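Local structure of cell wall surface anchor family protein (Streptococcus agalactiae serogroup V, 3TW0) at residues Val15-Ser20 with Arg123-Ala128; Glu70-Lys75 with Thr97-Thr102; Phe140-Thr145 with Pro176-Ala181; Ala148-Asn153 with Thr306-Gly311. The protein serves as an adhesive tip pilin of the streptococcal pilus, this piece carrying its magnesium-binding von Willebrand factor A domain, which probably takes part in attachment to the host. The protein carries 2 engineered substitutions. All blocks are in the same frame, centred on the assembly; numbering follows the deposited sequence.

Contact 1 (Val15-Ser20 with Arg123-Ala128). With MG (magnesium ion), chain E.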
loop_
_atom_site.group_PDB
_atom_site.type_symbol
_atom_site.label_atom_id
_atom_site.label_comp_id
_atom_site.label_asym_id
_atom_site.label_seq_id
_atom_site.Cartn_x
_atom_site.Cartn_y
_atom_site.Cartn_z
ATOM N N VAL A 15 -7.818 14.371 -1.173
ATOM C CA VAL A 15 -8.488 13.069 -1.212
ATOM C C VAL A 15 -7.474 11.937 -1.544
ATOM O O VAL A 15 -6.690 12.023 -2.522
ATOM C CB VAL A 15 -9.729 13.040 -2.165
ATOM C CG1 VAL A 15 -10.328 11.639 -2.204
ATOM C CG2 VAL A 15 -10.808 14.026 -1.694
ATOM N N LEU A 16 -7.459 10.909 -0.698
ATOM C CA LEU A 16 -6.691 9.717 -0.955
ATOM C C LEU A 16 -7.656 8.643 -1.389
ATOM O O LEU A 16 -8.536 8.262 -0.610
ATOM C CB LEU A 16 -5.962 9.233 0.305
ATOM C CG LEU A 16 -4.571 9.742 0.624
ATOM C CD1 LEU A 16 -3.954 8.944 1.764
ATOM C CD2 LEU A 16 -3.681 9.698 -0.620
ATOM N N LEU A 17 -7.522 8.181 -2.630
ATOM C CA LEU A 17 -8.409 7.147 -3.173
ATOM C C LEU A 17 -7.658 5.854 -3.481
ATOM O O LEU A 17 -6.790 5.840 -4.334
ATOM C CB LEU A 17 -9.163 7.665 -4.429
ATOM C CG LEU A 17 -10.090 6.716 -5.199
ATOM C CD1 LEU A 17 -11.177 6.140 -4.310
ATOM C CD2 LEU A 17 -10.677 7.374 -6.468
ATOM N N ASP A 18 -8.020 4.788 -2.772
ATOM C CA ASP A 18 -7.506 3.427 -2.939
ATOM C C ASP A 18 -8.110 2.849 -4.245
ATOM O O ASP A 18 -9.330 2.762 -4.397
ATOM C CB ASP A 18 -7.940 2.636 -1.682
ATOM C CG ASP A 18 -7.477 1.169 -1.668
ATOM O OD1 ASP A 18 -7.074 0.614 -2.719
ATOM O OD2 ASP A 18 -7.567 0.541 -0.583
ATOM N N ASN A 19 -7.258 2.535 -5.215
ATOM C CA ASN A 19 -7.715 1.927 -6.465
ATOM C C ASN A 19 -7.030 0.581 -6.632
ATOM O O ASN A 19 -6.761 0.135 -7.758
ATOM C CB ASN A 19 -7.422 2.863 -7.655
ATOM C CG ASN A 19 -8.163 2.471 -8.964
ATOM O OD1 ASN A 19 -9.389 2.235 -8.992
ATOM N ND2 ASN A 19 -7.430 2.482 -10.044
ATOM N N SER A 20 -6.722 -0.072 -5.515
ATOM C CA SER A 20 -6.093 -1.377 -5.607
ATOM C C SER A 20 -7.044 -2.467 -6.197
ATOM O O SER A 20 -8.261 -2.261 -6.307
ATOM C CB SER A 20 -5.501 -1.789 -4.270
ATOM O OG SER A 20 -6.495 -1.876 -3.266
ATOM N N ARG A 123 -11.214 12.578 -13.557
ATOM C CA ARG A 123 -10.173 11.584 -13.336
ATOM C C ARG A 123 -10.488 10.552 -12.226
ATOM O O ARG A 123 -9.686 9.635 -11.979
ATOM C CB ARG A 123 -8.876 12.297 -13.042
ATOM C CG ARG A 123 -8.287 12.952 -14.273
ATOM C CD ARG A 123 -6.929 13.476 -13.959
ATOM N NE ARG A 123 -6.448 14.331 -15.028
ATOM C CZ ARG A 123 -5.429 15.172 -14.912
ATOM N NH1 ARG A 123 -4.781 15.297 -13.773
ATOM N NH2 ARG A 123 -5.052 15.891 -15.951
ATOM N N ILE A 124 -11.655 10.684 -11.594
ATOM C CA ILE A 124 -12.076 9.759 -10.550
ATOM C C ILE A 124 -12.474 8.412 -11.191
ATOM O O ILE A 124 -13.488 8.329 -11.862
ATOM C CB ILE A 124 -13.276 10.347 -9.743
ATOM C CG1 ILE A 124 -12.866 11.563 -8.908
ATOM C CG2 ILE A 124 -13.911 9.308 -8.824
ATOM C CD1 ILE A 124 -14.072 12.339 -8.396
ATOM N N PRO A 125 -11.681 7.346 -10.981
ATOM C CA PRO A 125 -12.128 6.039 -11.481
ATOM C C PRO A 125 -13.332 5.479 -10.687
ATOM O O PRO A 125 -13.527 5.813 -9.498
ATOM C CB PRO A 125 -10.910 5.159 -11.245
ATOM C CG PRO A 125 -10.295 5.735 -9.981
ATOM C CD PRO A 125 -10.425 7.238 -10.203
ATOM N N LYS A 126 -14.108 4.611 -11.344
ATOM C CA LYS A 126 -15.281 3.968 -10.763
ATOM C C LYS A 126 -15.076 2.460 -10.816
ATOM O O LYS A 126 -15.972 1.678 -10.496
ATOM C CB LYS A 126 -16.546 4.366 -11.552
ATOM C CG LYS A 126 -16.846 5.888 -11.566
ATOM C CD LYS A 126 -17.409 6.354 -10.229
ATOM C CE LYS A 126 -17.777 7.841 -10.229
ATOM N NZ LYS A 126 -19.049 8.100 -10.957
ATOM N N GLU A 127 -13.888 2.046 -11.238
ATOM C CA GLU A 127 -13.570 0.625 -11.321
ATOM C C GLU A 127 -12.081 0.468 -11.078
ATOM O O GLU A 127 -11.329 1.420 -11.286
ATOM C CB GLU A 127 -14.007 0.051 -12.706
ATOM C CG GLU A 127 -13.840 -1.479 -12.885
ATOM C CD GLU A 127 -14.618 -2.295 -11.855
ATOM O OE1 GLU A 127 -15.809 -2.613 -12.093
ATOM O OE2 GLU A 127 -14.048 -2.616 -10.790
ATOM N N ALA A 128 -11.681 -0.728 -10.621
ATOM C CA ALA A 128 -10.273 -1.136 -10.451
ATOM C C ALA A 128 -9.915 -2.310 -11.409
ATOM O O ALA A 128 -10.814 -2.885 -12.036
ATOM C CB ALA A 128 -10.025 -1.518 -8.995
HETATM MG MG MG E . -6.350 -3.323 -1.913
HETATM O O HOH W 1 -7.225 -2.094 -0.716
HETATM O O HOH W 2 -6.123 -4.731 -0.222
#
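Ser-20, whose carbonyl oxygen rests against the methyl group of Ala-128, grips OD1 of Asp-18 twice. Its backbone N gives the bond of an Asx turn (Ser-20 N to Asp-18 OD1, 2.9 Å), nearly along the C-O axis, and its hydroxyl reaches the syn lone pair of the same oxygen (Ser-20 OG to Asp-18 OD1, 2.6 Å). The carboxylate is thus held in place while Ser-20 OG binds magnesium at 2.0 Å. OD2 of Asp-18 accepts a bond from a water on the metal, so the acid serves the ion from the second shell. These residues begin the Asp-x-Ser-x-Ser sequence of a metal ion-dependent adhesion site (MIDAS), to which Ser-22 and Thr-143 add further metal ligands. Against segment 123-128 the contact turns largely apolar. Leu-17, with CG swung anti to the backbone N (chi1 177°), points the end of its side chain at the proline ring, CD2 of Leu-17 lying 3.7 Å from CD of Pro-125. The Asn-19 side chain passes over the same residue. Within the same loop, Glu-127 OE2 accepts from the backbone N of both Ala-128 and Asn-25. Strand 11-18 runs between strands 55-61 and 165-172 of the parallel sheet, with helix 33-48 touching both Leu-17 and Ile-124, and helix 145-159 packing on Leu-16.

Contact 2 (Glu70-Lys75 with Thr97-Thr102)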
loop_
_atom_site.group_PDB
_atom_site.type_symbol
_atom_site.label_atom_id
_atom_site.label_comp_id
_atom_site.label_asym_id
_atom_site.label_seq_id
_atom_site.Cartn_x
_atom_site.Cartn_y
_atom_site.Cartn_z
ATOM N N GLU A 70 5.204 6.418 -15.737
ATOM C CA GLU A 70 5.692 5.081 -15.795
ATOM C C GLU A 70 6.117 4.603 -14.391
ATOM O O GLU A 70 6.768 5.320 -13.655
ATOM C CB GLU A 70 6.909 5.053 -16.706
ATOM C CG GLU A 70 7.409 3.650 -17.018
ATOM C CD GLU A 70 8.560 3.649 -18.026
ATOM O OE1 GLU A 70 8.332 3.295 -19.204
ATOM O OE2 GLU A 70 9.687 4.003 -17.626
ATOM N N ALA A 71 5.781 3.366 -14.058
ATOM C CA ALA A 71 6.195 2.777 -12.796
ATOM C C ALA A 71 6.658 1.343 -13.036
ATOM O O ALA A 71 6.267 0.718 -14.051
ATOM C CB ALA A 71 5.017 2.807 -11.795
ATOM N N THR A 72 7.443 0.822 -12.094
ATOM C CA THR A 72 7.956 -0.561 -12.126
ATOM C C THR A 72 7.681 -1.258 -10.792
ATOM O O THR A 72 7.765 -0.639 -9.736
ATOM C CB THR A 72 9.468 -0.579 -12.432
ATOM O OG1 THR A 72 9.681 -0.019 -13.734
ATOM C CG2 THR A 72 9.994 -1.964 -12.448
ATOM N N VAL A 73 7.320 -2.537 -10.859
ATOM C CA VAL A 73 7.077 -3.312 -9.671
ATOM C C VAL A 73 7.789 -4.636 -9.863
ATOM O O VAL A 73 8.080 -5.013 -11.009
ATOM C CB VAL A 73 5.550 -3.541 -9.409
ATOM C CG1 VAL A 73 4.811 -2.214 -9.113
ATOM C CG2 VAL A 73 4.882 -4.260 -10.577
ATOM N N SER A 74 8.069 -5.333 -8.765
ATOM C CA SER A 74 8.589 -6.693 -8.841
ATOM C C SER A 74 7.492 -7.701 -8.596
ATOM O O SER A 74 6.557 -7.459 -7.794
ATOM C CB SER A 74 9.694 -6.931 -7.812
ATOM O OG SER A 74 10.716 -5.975 -7.936
ATOM N N LYS A 75 7.616 -8.853 -9.255
ATOM C CA LYS A 75 6.656 -9.938 -9.079
ATOM C C LYS A 75 7.363 -11.286 -9.032
ATOM O O LYS A 75 8.567 -11.384 -9.250
ATOM C CB LYS A 75 5.647 -9.942 -10.223
ATOM C CG LYS A 75 4.645 -8.827 -10.178
ATOM C CD LYS A 75 3.579 -9.050 -9.091
ATOM C CE LYS A 75 2.800 -7.749 -8.830
ATOM N NZ LYS A 75 1.804 -7.889 -7.692
ATOM N N THR A 97 9.818 -8.443 -13.059
ATOM C CA THR A 97 9.471 -7.039 -12.898
ATOM C C THR A 97 8.496 -6.711 -14.011
ATOM O O THR A 97 8.464 -7.404 -15.056
ATOM C CB THR A 97 10.692 -6.074 -13.007
ATOM O OG1 THR A 97 11.319 -6.212 -14.298
ATOM C CG2 THR A 97 11.718 -6.323 -11.881
ATOM N N PHE A 98 7.667 -5.689 -13.778
ATOM C CA PHE A 98 6.764 -5.175 -14.805
ATOM C C PHE A 98 6.915 -3.678 -14.833
ATOM O O PHE A 98 7.077 -3.050 -13.768
ATOM C CB PHE A 98 5.316 -5.491 -14.481
ATOM C CG PHE A 98 4.948 -6.925 -14.681
ATOM C CD1 PHE A 98 4.381 -7.344 -15.881
ATOM C CD2 PHE A 98 5.142 -7.851 -13.666
ATOM C CE1 PHE A 98 4.012 -8.674 -16.054
ATOM C CE2 PHE A 98 4.783 -9.173 -13.828
ATOM C CZ PHE A 98 4.216 -9.592 -15.036
ATOM N N THR A 99 6.824 -3.099 -16.027
ATOM C CA THR A 99 7.006 -1.667 -16.189
ATOM C C THR A 99 5.879 -1.203 -17.080
ATOM O O THR A 99 5.638 -1.823 -18.126
ATOM C CB THR A 99 8.410 -1.363 -16.780
ATOM O OG1 THR A 99 9.408 -1.749 -15.825
ATOM C CG2 THR A 99 8.593 0.107 -17.123
ATOM N N ALA A 100 5.136 -0.179 -16.648
ATOM C CA ALA A 100 3.987 0.311 -17.420
ATOM C C ALA A 100 3.669 1.757 -17.107
ATOM O O ALA A 100 4.180 2.317 -16.124
ATOM C CB ALA A 100 2.743 -0.526 -17.159
ATOM N N THR A 101 2.787 2.333 -17.933
ATOM C CA THR A 101 2.286 3.671 -17.735
ATOM C C THR A 101 0.967 3.578 -16.983
ATOM O O THR A 101 0.030 2.891 -17.420
ATOM C CB THR A 101 2.095 4.387 -19.098
ATOM O OG1 THR A 101 3.375 4.503 -19.740
ATOM C CG2 THR A 101 1.509 5.772 -18.920
ATOM N N THR A 102 0.890 4.252 -15.834
ATOM C CA THR A 102 -0.307 4.188 -14.981
ATOM C C THR A 102 -1.387 5.045 -15.602
ATOM O O THR A 102 -1.078 5.943 -16.367
ATOM C CB THR A 102 -0.011 4.719 -13.546
ATOM O OG1 THR A 102 0.547 6.036 -13.625
ATOM C CG2 THR A 102 0.979 3.778 -12.794
#
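Glu-70 lays its extended side chain obliquely across Thr-99, with CG of Glu-70 3.7 Å from CG2 of Thr-99, so that the threonine methyl meets both the aliphatic stem and the carboxylate of the glutamate. The two belong to an antiparallel ladder between strands 70-74 and 97-101, part of a small sheet separate from the parallel one of the von Willebrand factor A core; the segment axes approach to 4.6 Å. Ala-71 with Ala-100 and Val-73 with Phe-98 are the hydrogen-bonded pairs, each joined by two N-H...O bonds. Thr-72 with Thr-99 stands between them as a non-hydrogen-bonded pair, and Glu-70 with Thr-101 and Ser-74 with Thr-97 flank them. In these pairs CA-H groups turn toward carbonyl oxygens, as that of Thr-72 CA does toward Phe-98 O at 3.1 Å.

The two faces differ in chemistry. One bears Glu-70, Thr-72, Ser-74, Thr-97, Thr-99 and Thr-101; the side chains of Thr-72 and Thr-97 touch Tyr-221, whose carbonyl oxygen is bonded to the hydroxyl of Ser-74. The other carries Ala-71, Val-73, Phe-98 and Ala-100, with Phe-140 packed against the ladder and Trp-91 forming an edge-to-face pair with Phe-98. Lys-75 bends at chi2 (-74°), and its chain passes the Phe-98 ring at about a right angle: CB lies at the ring edge, and CG of Lys-75 is 3.7 Å from CD2 of Phe-98. The chain then leads its NZ away to the carbonyl oxygen of Asp-227. On the polar face the hydroxyls complete the cross-strand pairing, OG1 of Thr-72 bonding OG1 of Thr-99 at 2.7 Å.

Contact 3 (Phe140-Thr145 with Pro176-Ala181). With MG (magnesium ion), chain E; ACT (acetate ion), chain F.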
loop_
_atom_site.group_PDB
_atom_site.type_symbol
_atom_site.label_atom_id
_atom_site.label_comp_id
_atom_site.label_asym_id
_atom_site.label_seq_id
_atom_site.Cartn_x
_atom_site.Cartn_y
_atom_site.Cartn_z
ATOM N N PHE A 140 0.096 -3.726 -10.971
ATOM C CA PHE A 140 0.299 -2.476 -10.225
ATOM C C PHE A 140 -0.834 -2.218 -9.223
ATOM O O PHE A 140 -1.007 -1.084 -8.713
ATOM C CB PHE A 140 0.460 -1.302 -11.212
ATOM C CG PHE A 140 1.685 -1.422 -12.056
ATOM C CD1 PHE A 140 2.849 -0.737 -11.718
ATOM C CD2 PHE A 140 1.700 -2.270 -13.161
ATOM C CE1 PHE A 140 4.012 -0.874 -12.485
ATOM C CE2 PHE A 140 2.869 -2.424 -13.941
ATOM C CZ PHE A 140 4.009 -1.729 -13.612
ATOM N N GLY A 141 -1.549 -3.295 -8.884
ATOM C CA GLY A 141 -2.786 -3.216 -8.091
ATOM C C GLY A 141 -2.655 -3.565 -6.614
ATOM O O GLY A 141 -3.642 -3.845 -5.971
ATOM N N ALA A 142 -1.449 -3.513 -6.068
ATOM C CA ALA A 142 -1.258 -3.645 -4.590
ATOM C C ALA A 142 -1.815 -2.432 -3.807
ATOM O O ALA A 142 -2.234 -1.452 -4.383
ATOM C CB ALA A 142 0.228 -3.875 -4.275
ATOM N N THR A 143 -1.827 -2.500 -2.475
ATOM C CA THR A 143 -2.369 -1.390 -1.665
ATOM C C THR A 143 -1.210 -0.721 -0.906
ATOM O O THR A 143 -0.929 -1.059 0.238
ATOM C CB THR A 143 -3.487 -1.893 -0.745
ATOM O OG1 THR A 143 -4.370 -2.739 -1.498
ATOM C CG2 THR A 143 -4.312 -0.727 -0.142
ATOM N N PHE A 144 -0.490 0.174 -1.571
ATOM C CA PHE A 144 0.682 0.795 -0.974
ATOM C C PHE A 144 0.203 2.093 -0.303
ATOM O O PHE A 144 0.531 3.192 -0.730
ATOM C CB PHE A 144 1.748 1.101 -2.044
ATOM C CG PHE A 144 3.130 1.320 -1.488
ATOM C CD1 PHE A 144 3.346 1.423 -0.114
ATOM C CD2 PHE A 144 4.209 1.472 -2.345
ATOM C CE1 PHE A 144 4.645 1.616 0.384
ATOM C CE2 PHE A 144 5.514 1.665 -1.853
ATOM C CZ PHE A 144 5.733 1.721 -0.493
ATOM N N THR A 145 -0.642 1.941 0.698
ATOM C CA THR A 145 -1.123 3.059 1.502
ATOM C C THR A 145 -0.041 4.018 2.000
ATOM O O THR A 145 -0.228 5.230 1.934
ATOM C CB THR A 145 -1.998 2.516 2.665
ATOM O OG1 THR A 145 -3.121 1.807 2.098
ATOM C CG2 THR A 145 -2.556 3.647 3.535
ATOM N N PRO A 176 -3.733 -2.638 3.683
ATOM C CA PRO A 176 -2.493 -2.373 2.962
ATOM C C PRO A 176 -1.695 -3.641 2.794
ATOM O O PRO A 176 -1.664 -4.491 3.700
ATOM C CB PRO A 176 -1.766 -1.375 3.860
ATOM C CG PRO A 176 -2.195 -1.791 5.268
ATOM C CD PRO A 176 -3.647 -2.186 5.101
ATOM N N THR A 177 -1.033 -3.768 1.649
ATOM C CA THR A 177 -0.366 -5.010 1.277
ATOM C C THR A 177 1.016 -4.717 0.697
ATOM O O THR A 177 1.628 -5.565 0.056
ATOM C CB THR A 177 -1.174 -5.758 0.198
ATOM O OG1 THR A 177 -1.337 -4.892 -0.929
ATOM C CG2 THR A 177 -2.555 -6.164 0.697
ATOM N N MET A 178 1.491 -3.495 0.912
ATOM C CA MET A 178 2.823 -3.077 0.491
ATOM C C MET A 178 3.213 -2.026 1.493
ATOM O O MET A 178 2.312 -1.355 1.995
ATOM C CB MET A 178 2.749 -2.441 -0.892
ATOM C CG MET A 178 4.092 -2.255 -1.544
ATOM S SD MET A 178 3.908 -1.848 -3.331
ATOM C CE MET A 178 3.744 -3.509 -4.048
ATOM N N SER A 179 4.516 -1.856 1.738
ATOM C CA SER A 179 4.991 -0.868 2.703
ATOM C C SER A 179 6.454 -0.585 2.505
ATOM O O SER A 179 7.183 -1.418 1.946
ATOM C CB SER A 179 4.751 -1.369 4.149
ATOM O OG SER A 179 5.589 -2.486 4.406
ATOM N N TYR A 180 6.909 0.587 2.945
ATOM C CA TYR A 180 8.369 0.781 3.030
ATOM C C TYR A 180 9.026 0.022 4.197
ATOM O O TYR A 180 8.422 -0.118 5.266
ATOM C CB TYR A 180 8.737 2.280 3.010
ATOM C CG TYR A 180 8.528 2.941 1.659
ATOM C CD1 TYR A 180 9.286 2.545 0.552
ATOM C CD2 TYR A 180 7.592 3.959 1.485
ATOM C CE1 TYR A 180 9.100 3.128 -0.718
ATOM C CE2 TYR A 180 7.404 4.562 0.221
ATOM C CZ TYR A 180 8.174 4.137 -0.871
ATOM O OH TYR A 180 8.008 4.715 -2.121
ATOM N N ALA A 181 10.259 -0.477 3.985
ATOM C CA ALA A 181 11.039 -1.146 5.015
ATOM C C ALA A 181 11.524 -0.221 6.133
ATOM O O ALA A 181 12.061 0.866 5.857
ATOM C CB ALA A 181 12.270 -1.821 4.410
HETATM MG MG MG E . -6.350 -3.323 -1.913
HETATM C C ACT F . -4.525 -5.424 -3.297
HETATM O O ACT F . -5.589 -4.788 -3.208
HETATM O OXT ACT F . -3.645 -5.072 -2.480
HETATM C CH3 ACT F . -4.300 -6.526 -4.323
HETATM O O HOH W 1 -7.225 -2.094 -0.716
HETATM O O HOH W 2 -6.123 -4.731 -0.222
#
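Ala-142 sets its methyl group against the end of Met-178, CB of Ala-142 lying 3.5 Å from CE of Met-178. Thr-143 follows, and both its polar oxygens work. Its carbonyl O accepts the backbone N of Thr-177 at 3.1 Å, from a donor tilted 25° out of the carbonyl plane, with a weaker bond from Met-178 N. Its OG1 binds magnesium at 2.1 Å and also donates to the acetate oxygen OXT, which takes a second bond from Thr-177 OG1 (2.8 Å). Phe-144, the centre of an inverse gamma turn and the N-cap of helix 145-159, then reaches over segment 176-181. CG of Met-178 lies over one ring face, 3.9 Å from the Phe-144 centroid, while the sulfur approaches obliquely in a Met-aromatic contact. The phenylalanine edge points into the face of Tyr-180, CZ above its centre, with the ring planes at 55°. Thr-145 completes the segment beside CB of Pro-176, its hydroxyl bonded to Tyr-61. The acetate probably comes from the crystallisation liquor, yet one of its oxygens is on the metal and the other is gripped by two threonines; this is consistent with a MIDAS able to receive a carboxylate from an adhesion partner.

Contact 4 (Ala148-Asn153 with Thr306-Gly311)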
loop_
_atom_site.group_PDB
_atom_site.type_symbol
_atom_site.label_atom_id
_atom_site.label_comp_id
_atom_site.label_asym_id
_atom_site.label_seq_id
_atom_site.Cartn_x
_atom_site.Cartn_y
_atom_site.Cartn_z
ATOM N N ALA A 148 1.005 6.500 -0.652
ATOM C CA ALA A 148 -0.064 7.484 -0.864
ATOM C C ALA A 148 -0.160 8.526 0.267
ATOM O O ALA A 148 -0.404 9.712 0.017
ATOM C CB ALA A 148 -1.397 6.801 -1.040
ATOM N N LEU A 149 -0.015 8.080 1.515
ATOM C CA LEU A 149 -0.033 9.035 2.650
ATOM C C LEU A 149 1.102 10.046 2.522
ATOM O O LEU A 149 0.901 11.255 2.730
ATOM C CB LEU A 149 0.040 8.286 3.990
ATOM C CG LEU A 149 -1.242 7.562 4.376
ATOM C CD1 LEU A 149 -1.028 6.501 5.521
ATOM C CD2 LEU A 149 -2.275 8.587 4.791
ATOM N N MET A 150 2.290 9.546 2.140
ATOM C CA MET A 150 3.445 10.377 1.909
ATOM C C MET A 150 3.207 11.397 0.816
ATOM O O MET A 150 3.632 12.548 0.950
ATOM C CB MET A 150 4.669 9.522 1.561
ATOM C CG MET A 150 5.130 8.641 2.705
ATOM S SD MET A 150 6.233 7.330 2.166
ATOM C CE MET A 150 7.651 8.235 1.596
ATOM N N LYS A 151 2.520 11.010 -0.257
ATOM C CA LYS A 151 2.189 11.966 -1.305
ATOM C C LYS A 151 1.176 13.021 -0.831
ATOM O O LYS A 151 1.353 14.199 -1.117
ATOM C CB LYS A 151 1.683 11.269 -2.586
ATOM C CG LYS A 151 1.503 12.217 -3.793
ATOM C CD LYS A 151 2.883 12.753 -4.317
ATOM C CE LYS A 151 2.653 13.882 -5.342
ATOM N NZ LYS A 151 3.697 14.002 -6.443
ATOM N N ALA A 152 0.113 12.597 -0.135
ATOM C CA ALA A 152 -0.895 13.537 0.388
ATOM C C ALA A 152 -0.213 14.550 1.312
ATOM O O ALA A 152 -0.427 15.752 1.203
ATOM C CB ALA A 152 -1.995 12.794 1.136
ATOM N N ASN A 153 0.634 14.059 2.202
ATOM C CA ASN A 153 1.381 14.934 3.109
ATOM C C ASN A 153 2.277 15.905 2.342
ATOM O O ASN A 153 2.320 17.119 2.630
ATOM C CB ASN A 153 2.230 14.093 4.059
ATOM C CG ASN A 153 2.872 14.912 5.180
ATOM O OD1 ASN A 153 2.218 15.705 5.844
ATOM N ND2 ASN A 153 4.138 14.688 5.407
ATOM N N THR A 306 1.282 2.428 9.986
ATOM C CA THR A 306 0.810 3.162 11.190
ATOM C C THR A 306 1.964 3.924 11.852
ATOM O O THR A 306 1.825 5.105 12.203
ATOM C CB THR A 306 0.137 2.192 12.218
ATOM O OG1 THR A 306 -0.940 1.501 11.582
ATOM C CG2 THR A 306 -0.420 2.951 13.443
ATOM N N LEU A 307 3.106 3.256 11.967
ATOM C CA LEU A 307 4.288 3.870 12.527
ATOM C C LEU A 307 4.726 5.048 11.668
ATOM O O LEU A 307 5.062 6.123 12.180
ATOM C CB LEU A 307 5.399 2.840 12.704
ATOM C CG LEU A 307 5.250 1.775 13.796
ATOM C CD1 LEU A 307 6.269 0.666 13.567
ATOM C CD2 LEU A 307 5.378 2.365 15.237
ATOM N N TYR A 308 4.688 4.881 10.348
ATOM C CA TYR A 308 5.034 5.999 9.502
ATOM C C TYR A 308 4.019 7.128 9.676
ATOM O O TYR A 308 4.398 8.303 9.769
ATOM C CB TYR A 308 5.106 5.612 8.011
ATOM C CG TYR A 308 5.012 6.854 7.192
ATOM C CD1 TYR A 308 6.135 7.622 6.931
ATOM C CD2 TYR A 308 3.772 7.324 6.783
ATOM C CE1 TYR A 308 6.036 8.818 6.229
ATOM C CE2 TYR A 308 3.653 8.514 6.086
ATOM C CZ TYR A 308 4.785 9.249 5.809
ATOM O OH TYR A 308 4.622 10.424 5.108
ATOM N N PHE A 309 2.737 6.776 9.721
ATOM C CA PHE A 309 1.669 7.760 9.898
ATOM C C PHE A 309 1.906 8.547 11.189
ATOM O O PHE A 309 1.940 9.782 11.188
ATOM C CB PHE A 309 0.305 7.069 9.931
ATOM C CG PHE A 309 -0.864 8.017 10.092
ATOM C CD1 PHE A 309 -1.479 8.601 8.972
ATOM C CD2 PHE A 309 -1.360 8.324 11.372
ATOM C CE1 PHE A 309 -2.561 9.501 9.131
ATOM C CE2 PHE A 309 -2.421 9.209 11.533
ATOM C CZ PHE A 309 -3.038 9.782 10.420
ATOM N N ASN A 310 2.092 7.810 12.284
ATOM C CA ASN A 310 2.234 8.418 13.600
ATOM C C ASN A 310 3.527 9.207 13.764
ATOM O O ASN A 310 3.597 10.127 14.559
ATOM C CB ASN A 310 2.107 7.360 14.705
ATOM C CG ASN A 310 0.672 6.872 14.893
ATOM O OD1 ASN A 310 -0.275 7.548 14.497
ATOM N ND2 ASN A 310 0.505 5.690 15.504
ATOM N N GLY A 311 4.552 8.853 13.012
ATOM C CA GLY A 311 5.829 9.542 13.088
ATOM C C GLY A 311 5.899 10.817 12.269
ATOM O O GLY A 311 6.619 11.754 12.636
#
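Leu-149 addresses two aromatic residues of the neighbouring helix with different parts of its side chain. Its CB lies 4.2 Å from CE2 of Tyr-308, whereas the branch ending in CD1 comes within 4.1 Å of CD1 of Phe-309. The first torsion of the leucine brings this about by placing CG beside the backbone N (chi1 -73°), from where the branch extends toward the aromatic side chain. Tyr-308 supplies the bridge from the other side. With CG turned anti to its own backbone N (chi1 161°), the ring extends across the gap between the helices toward Met-150.

Met-150 lies against the tyrosine. Its chain runs straight through chi2 and then bends at chi3 (65°), and SD stands above one face of the Tyr-308 ring, 4.6 Å from the centroid and displaced toward the rim: a rather distant Met-aromatic contact. The exact fit of the methionine stem against the ring is doubtful. The sulfur also touches Tyr-180, so the methionine contacts two tyrosines. Asn-153, one turn on from Leu-149, lies near the phenol end of Tyr-308, but its OD1 is bonded to Tyr-318.

No hydrogen bond joins the segments, and their axes stay 10.9 Å apart, so the long side chains do the touching. Helix 145-159 also packs Leu-149 on Leu-16 of strand 11-18. Two nearly parallel helices side by side, one resting directly on a parallel sheet, are characteristic of the alpha/beta, Rossmann-like von Willebrand factor A fold.

In the fold
Contacts 1, 3 and 4 are buried, whereas contact 2 is partly exposed, with a polar face of threonines and Glu-70. Contacts 1 and 3 meet at the magnesium, each supplying one hydroxyl ligand and sharing two waters, and so join two loops of one site. Contact 4 shares helix 145-159 with contact 3, whose Phe-144 caps its start and whose Thr-145 is its first residue; Met-150 touches Tyr-180 between them, and Leu-16 of contact 1 packs under the same helix. Phe-140 links contact 3 to the ladder of contact 2. Chemistry follows place: metal and acetate bonds at the loops, backbone pairing in the antiparallel sheet, and apolar and sulfur-aromatic packing between helices.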